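Local coordinates for protein soluble lytic murein transglycosylase (Escherichia coli, PDB 1QSA) that cleaves the glycosidic bonds between N-acetylmuramic acid and N-acetylglucosamine in peptidoglycan, leaving a 1,6-anhydro bond in the muramic acid residue, at residues 256-259 against 260-264; 309-312 against 313-317; 464-467 against 468-472; 495-499 against 500-504. All coordinates share one frame; numbering follows the deposited sequence. Where two conformers were deposited one is given.

Interaction 1 (256-259 against 260-264); sequences DIVA and WRLMG
W260 N donates to D256 O at 3.1 Å, the four-residue spacing of a regular alpha-helix. The next two bonds span only three residues: R261 N reaches V258 O at 2.8 Å and L262 N reaches A259 O at 3.1 Å. The regular helix thus gives way to two consecutive three-residue turns as helix 248-260 ends, and the donors climb out of the carbonyl planes, by 55° for R261 N and 69° for L262 N. Among the side chains, V258 and L262 run side by side in the same direction. The branch V258 CG1 stands anti to the backbone N (chi1 172°), which brings it to 3.8 Å from L262 CD1, and the two branched aliphatic residues suit this buried side of the helix end. R261 lays its CG 3.5 Å from I257 O, then bends twice and carries its guanidinium group away, as befits an exposed charge. M263 also folds back, putting its methyl CE 3.7 Å from A259 O, while W260 brings CD1 of its indole obliquely to 3.2 Å from D256 O. Around this helix end in the alpha-superhelix, V258 packs on W274 of helix 269-280, F222 of helix 212-228 and A233 of helix 230-243; L262 meets Q271 and A230, and W260 lies against S286 and R290 of helix 285-298.

Interaction 2 (309-312 against 313-317); sequences ARLP and MEAKE
K316 sets its CG anti to its own carbonyl carbon (chi1 -67°) and runs fully extended from there, which carries the chain back along the L311-P312 backbone. Its CE comes 3.2 Å from L311 O. Its NZ lies 3.6 Å from A309 O, and its CG rests against L311 CB. A long lysine suits this place because its methylenes can lie along the turn, and its charge probably eases the carbonyl oxygens of A309, at the weakly bonded end of the helix, and of L311 in the loop. Replacing K316 by an alanine would probably leave the oxygens of A309 and L311 without that nearby positive charge and uncover the flank of L311. P312 starts the helical turn: its O accepts two weak hydrogen bonds, from A315 N at 3.0 Å and from K316 N at 3.3 Å. The small A315 fits against two neighbours, its CB lying 4.1 Å from P312 CG and also touching L311 CD2. E314 bends at chi2 (81°), bringing OE1 alongside P312 CB. The turn links helix 301-310 to helix 319-331, and its apolar side rests on helix 285-298, where L311 meets I288 and E289 while P312 and A315 both touch T285.

Interaction 3 (464-467 against 468-472); sequences KEIP and QSYAM. With SO4 (sulfate ion), chain L.
P467 O receives two backbone N-H groups. A471 N donates at 3.1 Å, nearly along the C=O axis, and Y470 N makes a weaker, strongly bent bond of the same length. Next to this carbonyl, the proline ring sets CD 3.8 Å from Y470 CB. I466 crosses the tyrosine side chain at about a right angle, and its CG2 lies 4.1 Å from Y470 CD2, at the edge of the ring and near its plane. With CG anti to the backbone N (chi1 178°), the tyrosine ring is carried to the I466 side. P467 is the N-cap of helix 468-479; lacking an N-H of its own, a proline loses nothing by standing ahead of the first turn. This helix belongs to the lysozyme-like transglycosylase domain and carries E478, the predicted catalytic residue. At its opening, Q468 N hydrogen-bonds O1 of a sulfate ion at 2.7 Å, an anion probably drawn from the crystallisation liquor to an N terminus where the helix dipole would help hold it. Q468 NE2 makes a weak bond to SD of M472, one turn further on, at 3.5 Å, and another weak one to N454. Further out, Q535 OE1 accepts from I466 N and E465 N, fixing the incoming loop on helix 523-540. Y470 OH is anchored by S548 and S549, and S469 OG by D595 of helix 582-601.

Interaction 4 (495-499 against 500-504); sequences MQIMP and GTATH. With GOL (glycerol), chain U; SO4 (sulfate ion), chain J.
M498 and T501 meet around O1 of a bound glycerol, which M498 N reaches at 2.8 Å in an almost straight bond (179°). T501 OG1 lies 2.9 Å from the same O1. Y552 O hydrogen-bonds the glycerol as well. M498 is the N-cap of helix 499-509: its O accepts A502 N at 2.9 Å, and P499 fits the first position of the helix because no N-H is required there. Behind this turn I497 CG2 packs 3.9 Å from A502 CB, a small residue on the buried side. G500 N, the first N-H after the cap residue, donates to O2 of a sulfate ion at 2.8 Å; the lack of a side chain at G500 lets the sulfate come this close. M498 bends at chi2 (-69°) and chi3 (-74°), bringing its methyl CE 3.6 Å from the sulfate O2, while its CG lies 3.7 Å from glycerol C1. Cutting M498 back to an alanine would probably open a gap between glycerol and sulfate, although the bonds of its backbone could remain. Glycerol and sulfate both probably come from the crystallisation liquor, yet the backbone N-H groups of M498 and G500 that hold them imply a helix start able to bind polar groups. With I497 about 8 Å from the predicted catalytic E478 between side chains, such polar chemistry is consistent with the margin of a sugar-binding site.

From the N terminus the four contacts follow in series. Each joins adjoining segments at a helix end or turn, so none closes a long loop and none nests in or crosses another. Interaction 1 ends helix 248-260 and interaction 2 leads from helix 301-310 toward helix 319-331; their centres lie about 20 Å apart without touching, yet both lean on helix 285-298 of the superhelix. Interactions 3 and 4, inside the transglycosylase domain, start the successive helices 468-479 and 499-509. Their centres are about 18 Å apart and they do touch, A471 O lying 4.2 Å from M495 CE, while helix 523-540 packs against both.

Interaction 1 (256-259 against 260-264)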
loop_
_atom_site.group_PDB
_atom_site.type_symbol
_atom_site.label_atom_id
_atom_site.label_comp_id
_atom_site.label_asym_id
_atom_site.label_seq_id
_atom_site.Cartn_x
_atom_site.Cartn_y
_atom_site.Cartn_z
ATOM N N ASP A 256 7.504 -8.645 -24.932
ATOM C CA ASP A 256 7.376 -7.628 -23.877
ATOM C C ASP A 256 8.001 -8.118 -22.575
ATOM O O ASP A 256 8.701 -7.373 -21.885
ATOM C CB ASP A 256 5.899 -7.283 -23.609
ATOM C CG ASP A 256 5.249 -6.473 -24.722
ATOM O OD1 ASP A 256 5.919 -6.074 -25.695
ATOM O OD2 ASP A 256 4.032 -6.232 -24.618
ATOM N N ILE A 257 7.706 -9.371 -22.229
ATOM C CA ILE A 257 8.221 -9.990 -21.013
ATOM C C ILE A 257 9.753 -9.949 -20.974
ATOM O O ILE A 257 10.347 -9.560 -19.963
ATOM C CB ILE A 257 7.702 -11.438 -20.895
ATOM C CG1 ILE A 257 6.219 -11.415 -20.507
ATOM C CG2 ILE A 257 8.530 -12.248 -19.897
ATOM C CD1 ILE A 257 5.517 -12.738 -20.716
ATOM N N VAL A 258 10.384 -10.303 -22.090
ATOM C CA VAL A 258 11.842 -10.305 -22.166
ATOM C C VAL A 258 12.414 -8.889 -22.150
ATOM O O VAL A 258 13.386 -8.619 -21.438
ATOM C CB VAL A 258 12.325 -11.079 -23.408
ATOM C CG1 VAL A 258 13.836 -10.912 -23.597
ATOM C CG2 VAL A 258 11.993 -12.552 -23.247
ATOM N N ALA A 259 11.779 -7.981 -22.891
ATOM C CA ALA A 259 12.227 -6.588 -22.972
ATOM C C ALA A 259 12.314 -5.938 -21.596
ATOM O O ALA A 259 13.222 -5.144 -21.339
ATOM C CB ALA A 259 11.317 -5.786 -23.894
ATOM N N TRP A 260 11.365 -6.260 -20.716
ATOM C CA TRP A 260 11.358 -5.740 -19.352
ATOM C C TRP A 260 12.616 -6.133 -18.597
ATOM O O TRP A 260 13.038 -5.435 -17.671
ATOM C CB TRP A 260 10.173 -6.314 -18.565
ATOM C CG TRP A 260 8.952 -5.478 -18.605
ATOM C CD1 TRP A 260 7.801 -5.739 -19.284
ATOM C CD2 TRP A 260 8.752 -4.228 -17.934
ATOM N NE1 TRP A 260 6.891 -4.723 -19.083
ATOM C CE2 TRP A 260 7.450 -3.785 -18.258
ATOM C CE3 TRP A 260 9.543 -3.444 -17.090
ATOM C CZ2 TRP A 260 6.922 -2.591 -17.767
ATOM C CZ3 TRP A 260 9.015 -2.247 -16.597
ATOM C CH2 TRP A 260 7.717 -1.838 -16.942
ATOM N N ARG A 261 13.163 -7.297 -18.946
ATOM C CA ARG A 261 14.345 -7.825 -18.280
ATOM C C ARG A 261 15.665 -7.427 -18.945
ATOM O O ARG A 261 16.726 -7.878 -18.525
ATOM C CB ARG A 261 14.266 -9.355 -18.161
ATOM C CG ARG A 261 12.936 -9.913 -17.651
ATOM C CD ARG A 261 12.433 -9.211 -16.398
ATOM N NE ARG A 261 13.385 -9.247 -15.296
ATOM C CZ ARG A 261 13.055 -9.024 -14.026
ATOM N NH1 ARG A 261 11.790 -8.783 -13.697
ATOM N NH2 ARG A 261 13.984 -9.069 -13.081
ATOM N N LEU A 262 15.594 -6.607 -19.987
ATOM C CA LEU A 262 16.800 -6.156 -20.689
ATOM C C LEU A 262 16.985 -4.650 -20.499
ATOM O O LEU A 262 17.505 -3.964 -21.374
ATOM C CB LEU A 262 16.715 -6.507 -22.176
ATOM C CG LEU A 262 16.767 -8.007 -22.494
ATOM C CD1 LEU A 262 16.534 -8.251 -23.976
ATOM C CD2 LEU A 262 18.103 -8.588 -22.047
ATOM N N MET A 263 16.536 -4.157 -19.346
ATOM C CA MET A 263 16.616 -2.741 -18.991
ATOM C C MET A 263 17.836 -2.403 -18.146
ATOM O O MET A 263 17.993 -1.255 -17.723
ATOM C CB MET A 263 15.369 -2.319 -18.210
ATOM C CG MET A 263 14.100 -2.293 -19.034
ATOM S SD MET A 263 14.241 -1.165 -20.429
ATOM C CE MET A 263 12.675 -1.438 -21.227
ATOM N N GLY A 264 18.663 -3.407 -17.867
ATOM C CA GLY A 264 19.851 -3.194 -17.060
ATOM C C GLY A 264 20.987 -2.525 -17.809
ATOM O O GLY A 264 20.946 -2.361 -19.026
#

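Interaction 2 (309-312 against 313-317)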
loop_
_atom_site.group_PDB
_atom_site.type_symbol
_atom_site.label_atom_id
_atom_site.label_comp_id
_atom_site.label_asym_id
_atom_site.label_seq_id
_atom_site.Cartn_x
_atom_site.Cartn_y
_atom_site.Cartn_z
ATOM N N ALA A 309 7.700 9.958 -28.035
ATOM C CA ALA A 309 6.765 9.977 -29.154
ATOM C C ALA A 309 6.044 8.642 -29.354
ATOM O O ALA A 309 4.978 8.604 -29.975
ATOM C CB ALA A 309 7.497 10.394 -30.448
ATOM N N ARG A 310 6.621 7.549 -28.847
ATOM C CA ARG A 310 6.003 6.223 -28.979
ATOM C C ARG A 310 4.893 5.983 -27.951
ATOM O O ARG A 310 4.140 5.013 -28.056
ATOM C CB ARG A 310 7.045 5.100 -28.858
ATOM C CG ARG A 310 8.172 5.157 -29.877
ATOM C CD ARG A 310 7.657 4.959 -31.279
ATOM N NE ARG A 310 7.093 3.625 -31.481
ATOM C CZ ARG A 310 6.617 3.193 -32.645
ATOM N NH1 ARG A 310 6.634 3.992 -33.706
ATOM N NH2 ARG A 310 6.119 1.968 -32.753
ATOM N N LEU A 311 4.815 6.842 -26.940
ATOM C CA LEU A 311 3.772 6.711 -25.922
ATOM C C LEU A 311 2.402 6.957 -26.535
ATOM O O LEU A 311 2.261 7.787 -27.439
ATOM C CB LEU A 311 3.971 7.746 -24.820
ATOM C CG LEU A 311 5.138 7.514 -23.861
ATOM C CD1 LEU A 311 5.385 8.767 -23.054
ATOM C CD2 LEU A 311 4.814 6.324 -22.969
ATOM N N PRO A 312 1.389 6.182 -26.113
ATOM C CA PRO A 312 0.072 6.445 -26.694
ATOM C C PRO A 312 -0.401 7.807 -26.184
ATOM O O PRO A 312 0.070 8.300 -25.157
ATOM C CB PRO A 312 -0.789 5.292 -26.162
ATOM C CG PRO A 312 -0.094 4.841 -24.939
ATOM C CD PRO A 312 1.373 4.967 -25.277
ATOM N N MET A 313 -1.286 8.433 -26.948
ATOM C CA MET A 313 -1.819 9.753 -26.627
ATOM C C MET A 313 -2.237 9.885 -25.158
ATOM O O MET A 313 -1.916 10.872 -24.495
ATOM C CB MET A 313 -3.013 10.027 -27.557
ATOM C CG MET A 313 -3.681 11.358 -27.364
ATOM S SD MET A 313 -5.262 11.366 -28.275
ATOM C CE MET A 313 -6.288 10.459 -27.116
ATOM N N GLU A 314 -2.919 8.869 -24.644
ATOM C CA GLU A 314 -3.387 8.879 -23.263
ATOM C C GLU A 314 -2.260 9.039 -22.232
ATOM O O GLU A 314 -2.376 9.823 -21.282
ATOM C CB GLU A 314 -4.196 7.611 -22.986
ATOM C CG GLU A 314 -5.513 7.514 -23.789
ATOM C CD GLU A 314 -5.363 7.012 -25.232
ATOM O OE1 GLU A 314 -4.259 6.592 -25.656
ATOM O OE2 GLU A 314 -6.388 7.018 -25.952
ATOM N N ALA A 315 -1.162 8.320 -22.432
ATOM C CA ALA A 315 -0.032 8.402 -21.510
ATOM C C ALA A 315 0.628 9.783 -21.520
ATOM O O ALA A 315 1.100 10.253 -20.489
ATOM C CB ALA A 315 0.983 7.324 -21.839
ATOM N N LYS A 316 0.591 10.458 -22.668
ATOM C CA LYS A 316 1.197 11.777 -22.819
ATOM C C LYS A 316 0.525 12.867 -21.989
ATOM O O LYS A 316 1.056 13.977 -21.867
ATOM C CB LYS A 316 1.248 12.178 -24.296
ATOM C CG LYS A 316 2.179 11.325 -25.125
ATOM C CD LYS A 316 2.181 11.804 -26.573
ATOM C CE LYS A 316 3.003 10.901 -27.468
ATOM N NZ LYS A 316 2.960 11.370 -28.888
ATOM N N GLU A 317 -0.636 12.539 -21.424
ATOM C CA GLU A 317 -1.397 13.456 -20.563
ATOM C C GLU A 317 -0.750 13.563 -19.175
ATOM O O GLU A 317 -1.010 14.510 -18.432
ATOM C CB GLU A 317 -2.821 12.925 -20.338
ATOM C CG GLU A 317 -3.622 12.597 -21.597
ATOM C CD GLU A 317 -4.246 13.814 -22.258
ATOM O OE1 GLU A 317 -4.123 14.940 -21.723
ATOM O OE2 GLU A 317 -4.879 13.630 -23.318
#

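Interaction 3 (464-467 against 468-472)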
loop_
_atom_site.group_PDB
_atom_site.type_symbol
_atom_site.label_atom_id
_atom_site.label_comp_id
_atom_site.label_asym_id
_atom_site.label_seq_id
_atom_site.Cartn_x
_atom_site.Cartn_y
_atom_site.Cartn_z
ATOM N N LYS A 464 21.573 18.817 13.897
ATOM C CA LYS A 464 21.822 18.042 12.680
ATOM C C LYS A 464 21.757 18.948 11.458
ATOM O O LYS A 464 21.351 20.097 11.566
ATOM C CB LYS A 464 20.778 16.927 12.560
ATOM C CG LYS A 464 20.782 15.979 13.751
ATOM C CD LYS A 464 19.760 14.877 13.567
ATOM C CE LYS A 464 19.868 13.812 14.657
ATOM N NZ LYS A 464 19.535 14.337 16.025
ATOM N N GLU A 465 22.202 18.453 10.307
ATOM C CA GLU A 465 22.143 19.242 9.083
ATOM C C GLU A 465 20.812 19.093 8.339
ATOM O O GLU A 465 20.417 19.981 7.589
ATOM C CB GLU A 465 23.301 18.860 8.162
ATOM C CG GLU A 465 24.672 18.995 8.827
ATOM C CD GLU A 465 25.764 18.325 8.030
ATOM O OE1 GLU A 465 25.803 17.079 8.007
ATOM O OE2 GLU A 465 26.583 19.045 7.405
ATOM N N ILE A 466 20.127 17.967 8.529
ATOM C CA ILE A 466 18.819 17.780 7.895
ATOM C C ILE A 466 17.864 18.869 8.390
ATOM O O ILE A 466 17.827 19.175 9.589
ATOM C CB ILE A 466 18.176 16.377 8.226
ATOM C CG1 ILE A 466 18.212 16.084 9.737
ATOM C CG2 ILE A 466 18.852 15.274 7.396
ATOM C CD1 ILE A 466 17.299 14.914 10.143
ATOM N N PRO A 467 17.161 19.545 7.467
ATOM C CA PRO A 467 16.218 20.595 7.879
ATOM C C PRO A 467 15.034 20.006 8.662
ATOM O O PRO A 467 14.622 18.866 8.423
ATOM C CB PRO A 467 15.729 21.157 6.543
ATOM C CG PRO A 467 16.868 20.916 5.617
ATOM C CD PRO A 467 17.320 19.515 6.005
ATOM N N GLN A 468 14.490 20.773 9.600
ATOM C CA GLN A 468 13.319 20.308 10.360
ATOM C C GLN A 468 12.171 19.954 9.400
ATOM O O GLN A 468 11.538 18.912 9.542
ATOM C CB GLN A 468 12.843 21.378 11.337
ATOM C CG GLN A 468 11.719 20.874 12.252
ATOM C CD GLN A 468 11.095 21.983 13.071
ATOM O OE1 GLN A 468 11.769 22.942 13.441
ATOM N NE2 GLN A 468 9.804 21.859 13.359
ATOM N N SER A 469 11.926 20.815 8.414
ATOM C CA SER A 469 10.867 20.606 7.427
ATOM C C SER A 469 11.041 19.277 6.688
ATOM O O SER A 469 10.067 18.571 6.417
ATOM C CB SER A 469 10.851 21.770 6.421
ATOM O OG SER A 469 12.047 21.799 5.645
ATOM N N TYR A 470 12.291 18.938 6.400
ATOM C CA TYR A 470 12.613 17.714 5.689
ATOM C C TYR A 470 12.295 16.474 6.529
ATOM O O TYR A 470 11.708 15.515 6.015
ATOM C CB TYR A 470 14.075 17.738 5.239
ATOM C CG TYR A 470 14.492 16.482 4.530
ATOM C CD1 TYR A 470 13.763 16.002 3.431
ATOM C CD2 TYR A 470 15.583 15.734 4.983
ATOM C CE1 TYR A 470 14.109 14.797 2.804
ATOM C CE2 TYR A 470 15.938 14.537 4.366
ATOM C CZ TYR A 470 15.198 14.075 3.282
ATOM O OH TYR A 470 15.538 12.870 2.699
ATOM N N ALA A 471 12.701 16.479 7.802
ATOM C CA ALA A 471 12.401 15.352 8.705
ATOM C C ALA A 471 10.883 15.175 8.813
ATOM O O ALA A 471 10.364 14.054 8.798
ATOM C CB ALA A 471 12.998 15.588 10.077
ATOM N N MET A 472 10.165 16.292 8.882
ATOM C CA MET A 472 8.711 16.264 8.945
ATOM C C MET A 472 8.082 15.702 7.670
ATOM O O MET A 472 7.126 14.931 7.751
ATOM C CB MET A 472 8.166 17.652 9.288
ATOM C CG MET A 472 8.518 18.032 10.719
ATOM S SD MET A 472 8.072 19.703 11.192
ATOM C CE MET A 472 6.315 19.508 11.578
HETATM S S SO4 L . 16.324 24.179 9.956
HETATM O O1 SO4 L . 15.842 22.941 10.592
HETATM O O2 SO4 L . 15.399 24.587 8.885
HETATM O O3 SO4 L . 16.401 25.254 10.961
HETATM O O4 SO4 L . 17.661 23.956 9.374
#

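Interaction 4 (495-499 against 500-504)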
loop_
_atom_site.group_PDB
_atom_site.type_symbol
_atom_site.label_atom_id
_atom_site.label_comp_id
_atom_site.label_asym_id
_atom_site.label_seq_id
_atom_site.Cartn_x
_atom_site.Cartn_y
_atom_site.Cartn_z
ATOM N N MET A 495 8.287 7.457 11.721
ATOM C CA MET A 495 9.231 7.422 10.608
ATOM C C MET A 495 9.431 6.017 10.043
ATOM O O MET A 495 10.353 5.778 9.260
ATOM C CB MET A 495 10.544 8.102 11.016
ATOM C CG MET A 495 10.300 9.567 11.396
ATOM S SD MET A 495 11.775 10.497 11.808
ATOM C CE MET A 495 12.525 10.661 10.167
ATOM N N GLN A 496 8.510 5.116 10.412
ATOM C CA GLN A 496 8.491 3.735 9.925
ATOM C C GLN A 496 9.861 3.077 9.946
ATOM O O GLN A 496 10.388 2.617 8.924
ATOM C CB GLN A 496 7.848 3.697 8.530
ATOM C CG GLN A 496 6.318 3.921 8.571
ATOM C CD GLN A 496 5.601 2.727 9.156
ATOM O OE1 GLN A 496 5.376 1.728 8.469
ATOM N NE2 GLN A 496 5.276 2.800 10.436
ATOM N N ILE A 497 10.416 3.050 11.147
ATOM C CA ILE A 497 11.737 2.505 11.406
ATOM C C ILE A 497 11.695 0.993 11.595
ATOM O O ILE A 497 10.905 0.483 12.388
ATOM C CB ILE A 497 12.323 3.157 12.674
ATOM C CG1 ILE A 497 12.386 4.684 12.501
ATOM C CG2 ILE A 497 13.750 2.664 12.905
ATOM C CD1 ILE A 497 12.719 5.415 13.803
ATOM N N MET A 498 12.537 0.285 10.836
ATOM C CA MET A 498 12.640 -1.178 10.944
ATOM C C MET A 498 13.492 -1.489 12.187
ATOM O O MET A 498 14.407 -0.739 12.523
ATOM C CB MET A 498 13.303 -1.758 9.686
ATOM C CG MET A 498 12.418 -1.730 8.428
ATOM S SD MET A 498 11.043 -2.874 8.529
ATOM C CE MET A 498 11.895 -4.460 8.289
ATOM N N PRO A 499 13.184 -2.585 12.899
ATOM C CA PRO A 499 13.941 -2.961 14.101
ATOM C C PRO A 499 15.445 -3.052 13.842
ATOM O O PRO A 499 16.240 -2.567 14.637
ATOM C CB PRO A 499 13.340 -4.319 14.474
ATOM C CG PRO A 499 11.906 -4.176 14.016
ATOM C CD PRO A 499 12.045 -3.496 12.675
ATOM N N GLY A 500 15.826 -3.627 12.702
ATOM C CA GLY A 500 17.241 -3.754 12.367
ATOM C C GLY A 500 17.906 -2.396 12.204
ATOM O O GLY A 500 19.011 -2.162 12.697
ATOM N N THR A 501 17.212 -1.488 11.518
ATOM C CA THR A 501 17.703 -0.135 11.308
ATOM C C THR A 501 17.869 0.593 12.641
ATOM O O THR A 501 18.852 1.306 12.840
ATOM C CB THR A 501 16.733 0.664 10.449
ATOM O OG1 THR A 501 16.508 -0.048 9.228
ATOM C CG2 THR A 501 17.305 2.041 10.145
ATOM N N ALA A 502 16.895 0.432 13.537
ATOM C CA ALA A 502 16.957 1.073 14.853
ATOM C C ALA A 502 18.193 0.603 15.623
ATOM O O ALA A 502 18.964 1.409 16.151
ATOM C CB ALA A 502 15.674 0.777 15.655
ATOM N N THR A 503 18.387 -0.713 15.666
ATOM C CA THR A 503 19.526 -1.302 16.363
ATOM C C THR A 503 20.848 -0.799 15.778
ATOM O O THR A 503 21.751 -0.383 16.513
ATOM C CB THR A 503 19.472 -2.848 16.275
ATOM O OG1 THR A 503 18.293 -3.315 16.934
ATOM C CG2 THR A 503 20.689 -3.471 16.946
ATOM N N HIS A 504 20.940 -0.788 14.451
ATOM C CA HIS A 504 22.145 -0.338 13.764
ATOM C C HIS A 504 22.420 1.152 13.993
ATOM O O HIS A 504 23.559 1.555 14.213
ATOM C CB HIS A 504 22.013 -0.642 12.269
ATOM C CG HIS A 504 23.275 -0.436 11.493
ATOM N ND1 HIS A 504 23.283 0.052 10.203
ATOM C CD2 HIS A 504 24.570 -0.678 11.812
ATOM C CE1 HIS A 504 24.528 0.097 9.759
ATOM N NE2 HIS A 504 25.325 -0.341 10.717
HETATM C C1 GOL U . 13.545 1.673 7.712
HETATM O O1 GOL U . 14.194 1.640 8.969
HETATM C C2 GOL U . 13.501 3.099 7.165
HETATM O O2 GOL U . 12.765 3.114 5.931
HETATM C C3 GOL U . 14.915 3.643 6.930
HETATM O O3 GOL U . 15.613 2.890 5.953
HETATM S S SO4 J . 14.619 -6.461 10.544
HETATM O O1 SO4 J . 13.432 -7.174 11.060
HETATM O O2 SO4 J . 14.452 -5.007 10.738
HETATM O O3 SO4 J . 15.828 -6.931 11.254
HETATM O O4 SO4 J . 14.763 -6.735 9.097
#